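Local coordinates for protein aspartate--tRNA(Asp/Asn) ligase (Sulfolobus tokodaii, PDB 1WYD) that attaches L-aspartate to both tRNA(Asp) and tRNA(Asn) in two steps, first activating the amino acid with ATP and then passing it to the acceptor end of the tRNA, at residues T64-I69 with A100-D105; K142-T147 with M226-A231; P188-E193 with L384-Y389. One frame throughout, in Å; residues are numbered along the deposited sequence.

Interaction 1. Residues T64-I69 with A100-D105; sequences TQESVI and APLPLD
Apolar packing at the protein surface joins L102, in the loop that leaves the N-terminal domain, to the turn Q65–E66 just ahead of strand 68-77. L102 touches the turn with both methyls: CD1 lies 3.8 Å from CG of E66, while CD2 sits 3.8 Å from the backbone O of Q65. The side chain of L102 meets the aliphatic part of E66 at about a right angle. Further along, CG2 of T64 and CB of A100 approach to 4.4 Å, a looser methyl-to-methyl contact. Residues 64–67 form a type II beta turn, closed by S67 N bonding to T64 O at 3.3 Å, and this turn belongs to the OB-fold that in class II aspartyl-tRNA synthetases reads the anticodon. The cis peptide bond before P101 bends the 100-105 chain between its two touching residues, A100 and L102. Against L102, E66 offers its methylenes CB and CG; its carboxylate is buried and held by salt bridges to R40 on one oxygen and R126 on the other. Y389 of the second subunit packs against L102 and P103, bringing the dimer partner to the linker.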
loop_
_atom_site.group_PDB
_atom_site.type_symbol
_atom_site.label_atom_id
_atom_site.label_comp_id
_atom_site.label_asym_id
_atom_site.label_seq_id
_atom_site.Cartn_x
_atom_site.Cartn_y
_atom_site.Cartn_z
ATOM N N THR B 64 -31.618 -2.717 -20.460
ATOM C CA THR B 64 -31.834 -3.627 -19.350
ATOM C C THR B 64 -30.975 -3.143 -18.247
ATOM O O THR B 64 -29.985 -2.462 -18.510
ATOM C CB THR B 64 -31.375 -5.034 -19.737
ATOM O OG1 THR B 64 -29.967 -4.998 -20.069
ATOM C CG2 THR B 64 -32.063 -5.439 -21.036
ATOM N N GLN B 65 -31.309 -3.515 -17.016
ATOM C CA GLN B 65 -30.553 -3.044 -15.862
ATOM C C GLN B 65 -29.119 -3.560 -15.939
ATOM O O GLN B 65 -28.865 -4.708 -16.372
ATOM C CB GLN B 65 -31.232 -3.462 -14.561
ATOM C CG GLN B 65 -32.633 -2.907 -14.409
ATOM C CD GLN B 65 -33.242 -3.325 -13.073
ATOM O OE1 GLN B 65 -32.923 -2.752 -12.029
ATOM N NE2 GLN B 65 -34.094 -4.327 -13.098
ATOM N N GLU B 66 -28.202 -2.678 -15.552
ATOM C CA GLU B 66 -26.736 -2.867 -15.546
ATOM C C GLU B 66 -26.031 -2.781 -16.902
ATOM O O GLU B 66 -24.807 -2.867 -16.958
ATOM C CB GLU B 66 -26.276 -4.094 -14.726
ATOM C CG GLU B 66 -26.463 -3.998 -13.203
ATOM C CD GLU B 66 -26.096 -2.648 -12.573
ATOM O OE1 GLU B 66 -27.030 -1.968 -12.104
ATOM O OE2 GLU B 66 -24.897 -2.261 -12.526
ATOM N N SER B 67 -26.771 -2.590 -17.985
ATOM C CA SER B 67 -26.152 -2.172 -19.245
ATOM C C SER B 67 -25.458 -0.828 -19.114
ATOM O O SER B 67 -25.871 0.062 -18.329
ATOM C CB SER B 67 -27.185 -2.059 -20.340
ATOM O OG SER B 67 -27.891 -3.271 -20.457
ATOM N N VAL B 68 -24.397 -0.675 -19.882
ATOM C CA VAL B 68 -23.607 0.532 -19.823
ATOM C C VAL B 68 -23.996 1.399 -21.003
ATOM O O VAL B 68 -23.936 0.950 -22.159
ATOM C CB VAL B 68 -22.106 0.192 -19.857
ATOM C CG1 VAL B 68 -21.280 1.430 -19.959
ATOM C CG2 VAL B 68 -21.717 -0.684 -18.644
ATOM N N ILE B 69 -24.420 2.635 -20.714
ATOM C CA ILE B 69 -24.832 3.520 -21.783
ATOM C C ILE B 69 -24.148 4.883 -21.763
ATOM O O ILE B 69 -23.613 5.326 -20.742
ATOM C CB ILE B 69 -26.424 3.681 -21.882
ATOM C CG1 ILE B 69 -27.023 4.500 -20.721
ATOM C CG2 ILE B 69 -27.108 2.375 -22.034
ATOM C CD1 ILE B 69 -28.503 4.794 -20.902
ATOM N N ALA B 100 -30.190 -10.544 -19.106
ATOM C CA ALA B 100 -31.354 -10.301 -18.267
ATOM C C ALA B 100 -32.032 -11.646 -18.085
ATOM O O ALA B 100 -31.973 -12.469 -18.992
ATOM C CB ALA B 100 -32.276 -9.331 -18.949
ATOM N N PRO B 101 -32.645 -11.884 -16.923
ATOM C CA PRO B 101 -32.649 -10.928 -15.815
ATOM C C PRO B 101 -31.355 -11.037 -15.034
ATOM O O PRO B 101 -30.556 -11.967 -15.255
ATOM C CB PRO B 101 -33.787 -11.451 -14.940
ATOM C CG PRO B 101 -33.672 -12.951 -15.097
ATOM C CD PRO B 101 -33.388 -13.109 -16.580
ATOM N N LEU B 102 -31.177 -10.114 -14.097
ATOM C CA LEU B 102 -30.012 -10.086 -13.216
ATOM C C LEU B 102 -30.144 -11.161 -12.157
ATOM O O LEU B 102 -31.253 -11.440 -11.680
ATOM C CB LEU B 102 -29.914 -8.745 -12.506
ATOM C CG LEU B 102 -29.487 -7.496 -13.268
ATOM C CD1 LEU B 102 -29.249 -6.400 -12.229
ATOM C CD2 LEU B 102 -28.240 -7.698 -14.120
ATOM N N PRO B 103 -29.019 -11.758 -11.788
ATOM C CA PRO B 103 -28.990 -12.707 -10.674
ATOM C C PRO B 103 -28.927 -11.985 -9.321
ATOM O O PRO B 103 -29.189 -12.590 -8.276
ATOM C CB PRO B 103 -27.700 -13.501 -10.927
ATOM C CG PRO B 103 -26.787 -12.514 -11.679
ATOM C CD PRO B 103 -27.699 -11.596 -12.429
ATOM N N LEU B 104 -28.551 -10.716 -9.335
ATOM C CA LEU B 104 -28.538 -9.933 -8.110
ATOM C C LEU B 104 -29.050 -8.540 -8.422
ATOM O O LEU B 104 -28.654 -7.943 -9.418
ATOM C CB LEU B 104 -27.120 -9.888 -7.518
ATOM C CG LEU B 104 -26.965 -9.405 -6.083
ATOM C CD1 LEU B 104 -25.740 -10.067 -5.481
ATOM C CD2 LEU B 104 -26.871 -7.850 -5.969
ATOM N N ASP B 105 -29.910 -8.022 -7.553
ATOM C CA ASP B 105 -30.513 -6.709 -7.749
ATOM C C ASP B 105 -29.682 -5.585 -7.166
ATOM O O ASP B 105 -29.590 -5.433 -5.942
ATOM C CB ASP B 105 -31.936 -6.676 -7.179
ATOM C CG ASP B 105 -32.924 -7.432 -8.054
ATOM O OD1 ASP B 105 -32.822 -7.354 -9.319
ATOM O OD2 ASP B 105 -33.837 -8.145 -7.574
#

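Interaction 2. Residues K142-T147 with M226-A231; sequences KAFRET and MDVEMA
A methionine methyl laid on a phenylalanine ring gives this helix-on-strand contact its unusual character. CE of M226 stands 3.9 Å from the centroid of the F144 ring, 22° off the ring normal, a CH-pi contact displaced toward the rim; its closest ring atom is CG, at 3.7 Å. The sulfur follows above the face at a distance, SD being 5.1 Å from the centroid of F144, so the pair is also a Met-aromatic contact. A bend at the last torsion of M226 (chi3 78°) folds the methyl back toward the ring, and CB of the same residue comes within 3.9 Å of CZ of F144. Thus the methionine touches the phenylalanine with both ends of its chain.

F144 reaches the strand because its CG is anti to the backbone N, which carries the ring across to it. At the far end of the ring, CZ meets CG2 of V228 at 3.8 Å, coming obliquely. M226 and V228, two residues apart, both direct their side chains to the helix, whereas D227 between them turns to the other face of the sheet, where K192 and S225 bind its carboxylate. The axes of segments 142-147 and 226-231 approach to 11.1 Å and run nearly parallel, 7° apart. Around the pair, I245 of helix 235-256 and V205 of strand 201-209 also pack on F144, while M399 and F397 of strand 394-400 adjoin M226 and V228, placing helix 128-150 against the central sheet of the class II catalytic domain.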
loop_
_atom_site.group_PDB
_atom_site.type_symbol
_atom_site.label_atom_id
_atom_site.label_comp_id
_atom_site.label_asym_id
_atom_site.label_seq_id
_atom_site.Cartn_x
_atom_site.Cartn_y
_atom_site.Cartn_z
ATOM N N LYS B 142 -5.757 7.444 3.052
ATOM C CA LYS B 142 -5.236 8.760 2.753
ATOM C C LYS B 142 -4.991 9.487 4.086
ATOM O O LYS B 142 -3.899 9.988 4.319
ATOM C CB LYS B 142 -6.239 9.517 1.845
ATOM C CG LYS B 142 -5.673 10.751 1.179
ATOM C CD LYS B 142 -6.690 11.903 1.068
ATOM C CE LYS B 142 -7.386 12.188 2.421
ATOM N NZ LYS B 142 -7.846 13.602 2.600
ATOM N N ALA B 143 -5.974 9.463 4.979
ATOM C CA ALA B 143 -5.888 10.226 6.231
ATOM C C ALA B 143 -4.851 9.612 7.128
ATOM O O ALA B 143 -4.212 10.321 7.930
ATOM C CB ALA B 143 -7.232 10.286 6.968
ATOM N N PHE B 144 -4.674 8.298 6.986
ATOM C CA PHE B 144 -3.706 7.563 7.785
ATOM C C PHE B 144 -2.316 8.027 7.385
ATOM O O PHE B 144 -1.491 8.301 8.224
ATOM C CB PHE B 144 -3.889 6.057 7.526
ATOM C CG PHE B 144 -2.811 5.176 8.112
ATOM C CD1 PHE B 144 -2.828 4.846 9.476
ATOM C CD2 PHE B 144 -1.807 4.624 7.285
ATOM C CE1 PHE B 144 -1.870 4.027 10.032
ATOM C CE2 PHE B 144 -0.815 3.778 7.828
ATOM C CZ PHE B 144 -0.862 3.462 9.224
ATOM N N ARG B 145 -2.050 8.090 6.085
ATOM C CA ARG B 145 -0.704 8.370 5.633
ATOM C C ARG B 145 -0.403 9.855 5.868
ATOM O O ARG B 145 0.693 10.222 6.296
ATOM C CB ARG B 145 -0.554 7.984 4.184
ATOM C CG ARG B 145 -0.628 6.480 3.927
ATOM C CD ARG B 145 -0.176 6.123 2.535
ATOM N NE ARG B 145 -0.472 4.737 2.185
ATOM C CZ ARG B 145 -1.566 4.330 1.550
ATOM N NH1 ARG B 145 -2.487 5.211 1.194
ATOM N NH2 ARG B 145 -1.740 3.029 1.249
ATOM N N GLU B 146 -1.395 10.697 5.617
ATOM C CA GLU B 146 -1.261 12.146 5.806
ATOM C C GLU B 146 -0.709 12.510 7.185
ATOM O O GLU B 146 0.294 13.210 7.284
ATOM C CB GLU B 146 -2.617 12.796 5.534
ATOM C CG GLU B 146 -2.710 14.278 5.792
ATOM C CD GLU B 146 -4.139 14.736 5.632
ATOM O OE1 GLU B 146 -4.430 15.448 4.642
ATOM O OE2 GLU B 146 -4.972 14.335 6.473
ATOM N N THR B 147 -1.322 11.965 8.242
ATOM C CA THR B 147 -0.883 12.186 9.607
ATOM C C THR B 147 0.552 11.750 9.788
ATOM O O THR B 147 1.346 12.436 10.468
ATOM C CB THR B 147 -1.782 11.430 10.610
ATOM O OG1 THR B 147 -3.107 11.936 10.502
ATOM C CG2 THR B 147 -1.426 11.803 12.064
ATOM N N MET B 226 -2.039 -2.254 8.867
ATOM C CA MET B 226 -1.565 -0.873 8.859
ATOM C C MET B 226 -0.583 -0.729 10.019
ATOM O O MET B 226 -0.993 -0.616 11.188
ATOM C CB MET B 226 -2.737 0.098 9.032
ATOM C CG MET B 226 -3.979 -0.205 8.149
ATOM S SD MET B 226 -5.466 0.690 8.608
ATOM C CE MET B 226 -5.143 2.312 7.928
ATOM N N ASP B 227 0.701 -0.684 9.679
ATOM C CA ASP B 227 1.804 -0.837 10.643
ATOM C C ASP B 227 2.680 0.372 10.736
ATOM O O ASP B 227 2.970 1.040 9.713
ATOM C CB ASP B 227 2.696 -2.030 10.275
ATOM C CG ASP B 227 2.080 -3.333 10.672
ATOM O OD1 ASP B 227 2.210 -3.739 11.862
ATOM O OD2 ASP B 227 1.420 -4.010 9.879
ATOM N N VAL B 228 3.173 0.603 11.947
ATOM C CA VAL B 228 3.938 1.790 12.260
ATOM C C VAL B 228 4.975 1.429 13.275
ATOM O O VAL B 228 4.669 0.751 14.244
ATOM C CB VAL B 228 2.991 2.847 12.818
ATOM C CG1 VAL B 228 3.750 4.024 13.437
ATOM C CG2 VAL B 228 2.032 3.286 11.718
ATOM N N GLU B 229 6.199 1.879 13.064
ATOM C CA GLU B 229 7.289 1.542 13.960
ATOM C C GLU B 229 8.083 2.824 14.137
ATOM O O GLU B 229 8.378 3.501 13.158
ATOM C CB GLU B 229 8.158 0.390 13.378
ATOM C CG GLU B 229 8.945 -0.425 14.415
ATOM C CD GLU B 229 8.078 -1.170 15.444
ATOM O OE1 GLU B 229 8.572 -1.493 16.544
ATOM O OE2 GLU B 229 6.898 -1.480 15.168
ATOM N N MET B 230 8.385 3.185 15.377
ATOM C CA MET B 230 8.940 4.497 15.691
ATOM C C MET B 230 10.149 4.364 16.614
ATOM O O MET B 230 10.031 3.921 17.743
ATOM C CB MET B 230 7.843 5.393 16.291
ATOM C CG MET B 230 8.217 6.843 16.444
ATOM S SD MET B 230 6.989 7.886 17.407
ATOM C CE MET B 230 7.238 9.351 16.581
ATOM N N ALA B 231 11.330 4.691 16.102
ATOM C CA ALA B 231 12.521 4.718 16.947
ATOM C C ALA B 231 12.506 5.912 17.915
ATOM O O ALA B 231 11.915 6.974 17.608
ATOM C CB ALA B 231 13.801 4.676 16.118
#

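Interaction 3. Residues P188-E193 with L384-Y389; sequences PQLYKE and LKWFDY
L190 and W386 meet across this contact through single atoms, CD1 of the leucine lying 4.1 Å from CD1 of the indole. Their side chains cross at about a right angle, and the methyl approaches the ring obliquely. The first side-chain bond of L190 points neither at nor away from the 384-389 segment, but with CG anti to the backbone N (chi1 165°) its branched end reaches the tryptophan. A second touch is polar against aromatic: OE1 of E193 lies 4.1 Å from CZ of F387, at the edge of the ring and near its plane. The carboxylate and the ring are turned 79° against each other, and an oxygen at a ring edge faces the slightly positive C-H rim, probably a mildly favourable placing.

The next shell fixes these groups. Q189 donates from NE2 to OE2 of E193 over 2.8 Å in a nearly straight bond (164°), which reaches the oxygen from above the carboxylate plane while staying close to the plane of the amide. The other oxygen, OE1, is hydrogen-bonded to H394, so both ends of the buried carboxylate are gripped. On the opposite segment, K385 lays CD 3.7 Å above the indole plane of W386, and F387 N bonds to L384 O in the 3-10 turn.

Beyond these, F382 and F383 of helix 381-384 pack on L190, L366 of helix 363-371 backs F387, and V122 of the second subunit adjoins W386. Residues 189–192 are predicted to be the aspartate-recognition region, and the side chain of E193 comes within about 4 Å of that of R359, a predicted aspartate ligand, consistent with a second shell behind the predicted aspartate site of the class II catalytic domain.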
loop_
_atom_site.group_PDB
_atom_site.type_symbol
_atom_site.label_atom_id
_atom_site.label_comp_id
_atom_site.label_asym_id
_atom_site.label_seq_id
_atom_site.Cartn_x
_atom_site.Cartn_y
_atom_site.Cartn_z
ATOM N N PRO B 188 4.513 -7.393 9.297
ATOM C CA PRO B 188 5.867 -6.994 8.923
ATOM C C PRO B 188 6.824 -6.939 10.123
ATOM O O PRO B 188 8.011 -6.606 9.901
ATOM C CB PRO B 188 5.663 -5.615 8.302
ATOM C CG PRO B 188 4.440 -5.112 8.901
ATOM C CD PRO B 188 3.612 -6.236 9.401
ATOM N N GLN B 189 6.323 -7.300 11.327
ATOM C CA GLN B 189 7.008 -7.154 12.627
ATOM C C GLN B 189 8.532 -6.973 12.632
ATOM O O GLN B 189 9.023 -5.890 12.981
ATOM C CB GLN B 189 6.623 -8.274 13.600
ATOM C CG GLN B 189 7.007 -7.981 15.051
ATOM C CD GLN B 189 6.410 -6.656 15.545
ATOM O OE1 GLN B 189 5.198 -6.467 15.453
ATOM N NE2 GLN B 189 7.255 -5.738 16.056
ATOM N N LEU B 190 9.272 -8.024 12.318
ATOM C CA LEU B 190 10.720 -7.965 12.363
ATOM C C LEU B 190 11.277 -6.919 11.408
ATOM O O LEU B 190 12.177 -6.165 11.781
ATOM C CB LEU B 190 11.347 -9.344 12.027
ATOM C CG LEU B 190 12.855 -9.350 11.692
ATOM C CD1 LEU B 190 13.717 -9.035 12.928
ATOM C CD2 LEU B 190 13.299 -10.698 11.074
ATOM N N TYR B 191 10.722 -6.850 10.197
ATOM C CA TYR B 191 11.273 -5.988 9.159
ATOM C C TYR B 191 11.086 -4.501 9.440
ATOM O O TYR B 191 11.985 -3.701 9.124
ATOM C CB TYR B 191 10.754 -6.399 7.801
ATOM C CG TYR B 191 11.280 -7.791 7.407
ATOM C CD1 TYR B 191 10.513 -8.941 7.643
ATOM C CD2 TYR B 191 12.556 -7.953 6.858
ATOM C CE1 TYR B 191 10.987 -10.223 7.303
ATOM C CE2 TYR B 191 13.044 -9.223 6.521
ATOM C CZ TYR B 191 12.249 -10.355 6.754
ATOM O OH TYR B 191 12.709 -11.618 6.436
ATOM N N LYS B 192 9.967 -4.137 10.064
ATOM C CA LYS B 192 9.682 -2.731 10.319
ATOM C C LYS B 192 10.521 -2.261 11.496
ATOM O O LYS B 192 10.970 -1.120 11.526
ATOM C CB LYS B 192 8.170 -2.472 10.510
ATOM C CG LYS B 192 7.567 -3.099 11.725
ATOM C CD LYS B 192 6.057 -2.976 11.741
ATOM C CE LYS B 192 5.538 -3.366 13.136
ATOM N NZ LYS B 192 4.083 -3.295 13.291
ATOM N N GLU B 193 10.797 -3.165 12.436
ATOM C CA GLU B 193 11.745 -2.860 13.507
ATOM C C GLU B 193 13.095 -2.569 12.896
ATOM O O GLU B 193 13.734 -1.577 13.245
ATOM C CB GLU B 193 11.856 -4.008 14.500
ATOM C CG GLU B 193 10.546 -4.336 15.206
ATOM C CD GLU B 193 10.748 -5.138 16.484
ATOM O OE1 GLU B 193 11.634 -4.777 17.297
ATOM O OE2 GLU B 193 9.990 -6.113 16.703
ATOM N N LEU B 384 17.495 -12.281 16.299
ATOM C CA LEU B 384 18.463 -11.816 17.287
ATOM C C LEU B 384 19.672 -11.063 16.743
ATOM O O LEU B 384 20.077 -10.040 17.322
ATOM C CB LEU B 384 18.944 -12.994 18.116
ATOM C CG LEU B 384 17.856 -13.689 18.930
ATOM C CD1 LEU B 384 18.435 -15.015 19.447
ATOM C CD2 LEU B 384 17.396 -12.789 20.074
ATOM N N LYS B 385 20.216 -11.543 15.625
ATOM C CA LYS B 385 21.498 -11.059 15.093
ATOM C C LYS B 385 21.568 -9.557 14.880
ATOM O O LYS B 385 22.618 -8.950 15.108
ATOM C CB LYS B 385 21.833 -11.733 13.751
ATOM C CG LYS B 385 20.898 -11.330 12.621
ATOM C CD LYS B 385 21.627 -11.305 11.286
ATOM C CE LYS B 385 21.337 -12.572 10.498
ATOM N NZ LYS B 385 21.899 -12.407 9.136
ATOM N N TRP B 386 20.466 -8.978 14.399
ATOM C CA TRP B 386 20.437 -7.574 14.014
ATOM C C TRP B 386 20.698 -6.662 15.202
ATOM O O TRP B 386 21.245 -5.585 15.032
ATOM C CB TRP B 386 19.104 -7.223 13.369
ATOM C CG TRP B 386 18.729 -8.143 12.282
ATOM C CD1 TRP B 386 17.749 -9.098 12.313
ATOM C CD2 TRP B 386 19.327 -8.211 10.979
ATOM N NE1 TRP B 386 17.712 -9.763 11.109
ATOM C CE2 TRP B 386 18.662 -9.236 10.268
ATOM C CE3 TRP B 386 20.359 -7.504 10.336
ATOM C CZ2 TRP B 386 18.998 -9.580 8.964
ATOM C CZ3 TRP B 386 20.701 -7.852 9.027
ATOM C CH2 TRP B 386 20.017 -8.878 8.357
ATOM N N PHE B 387 20.352 -7.142 16.396
ATOM C CA PHE B 387 20.507 -6.395 17.664
ATOM C C PHE B 387 21.933 -6.372 18.240
ATOM O O PHE B 387 22.172 -5.755 19.274
ATOM C CB PHE B 387 19.510 -6.913 18.718
ATOM C CG PHE B 387 18.078 -6.708 18.324
ATOM C CD1 PHE B 387 17.479 -7.530 17.383
ATOM C CD2 PHE B 387 17.343 -5.655 18.853
ATOM C CE1 PHE B 387 16.194 -7.319 16.979
ATOM C CE2 PHE B 387 16.034 -5.462 18.460
ATOM C CZ PHE B 387 15.470 -6.294 17.507
ATOM N N ASP B 388 22.876 -7.011 17.550
ATOM C CA ASP B 388 24.284 -6.869 17.915
ATOM C C ASP B 388 24.869 -5.544 17.451
ATOM O O ASP B 388 25.966 -5.153 17.882
ATOM C CB ASP B 388 25.125 -8.004 17.318
ATOM C CG ASP B 388 24.909 -9.336 18.017
ATOM O OD1 ASP B 388 24.971 -10.367 17.300
ATOM O OD2 ASP B 388 24.679 -9.475 19.243
ATOM N N TYR B 389 24.169 -4.860 16.554
ATOM C CA TYR B 389 24.767 -3.691 15.926
ATOM C C TYR B 389 23.944 -2.408 16.050
ATOM O O TYR B 389 23.648 -1.742 15.051
ATOM C CB TYR B 389 25.157 -4.006 14.488
ATOM C CG TYR B 389 26.113 -5.179 14.391
ATOM C CD1 TYR B 389 25.747 -6.341 13.713
ATOM C CD2 TYR B 389 27.381 -5.125 14.989
ATOM C CE1 TYR B 389 26.621 -7.412 13.613
ATOM C CE2 TYR B 389 28.253 -6.192 14.925
ATOM C CZ TYR B 389 27.877 -7.340 14.228
ATOM O OH TYR B 389 28.748 -8.427 14.137
#

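Interactions 2 and 3 are buried in the class II catalytic domain. The centres of the two are about 19 Å apart, yet they touch, through the salt bridge of K192 in helix 189-199 with D227 of strand 222-231. Interaction 1 lies at the surface, between a turn of the anticodon-binding OB-fold and the loop that follows it, its nearest atoms about 26 Å from interaction 2 and about 33 Å from interaction 3. Chemistry follows place. In interaction 2 apolar side chains fill the space between helix and sheet; interaction 3 mixes aromatic packing with a buried carboxylate near the predicted aspartate site; interaction 1 packs leucine on backbone and methylenes. All three lie within reach of the second subunit.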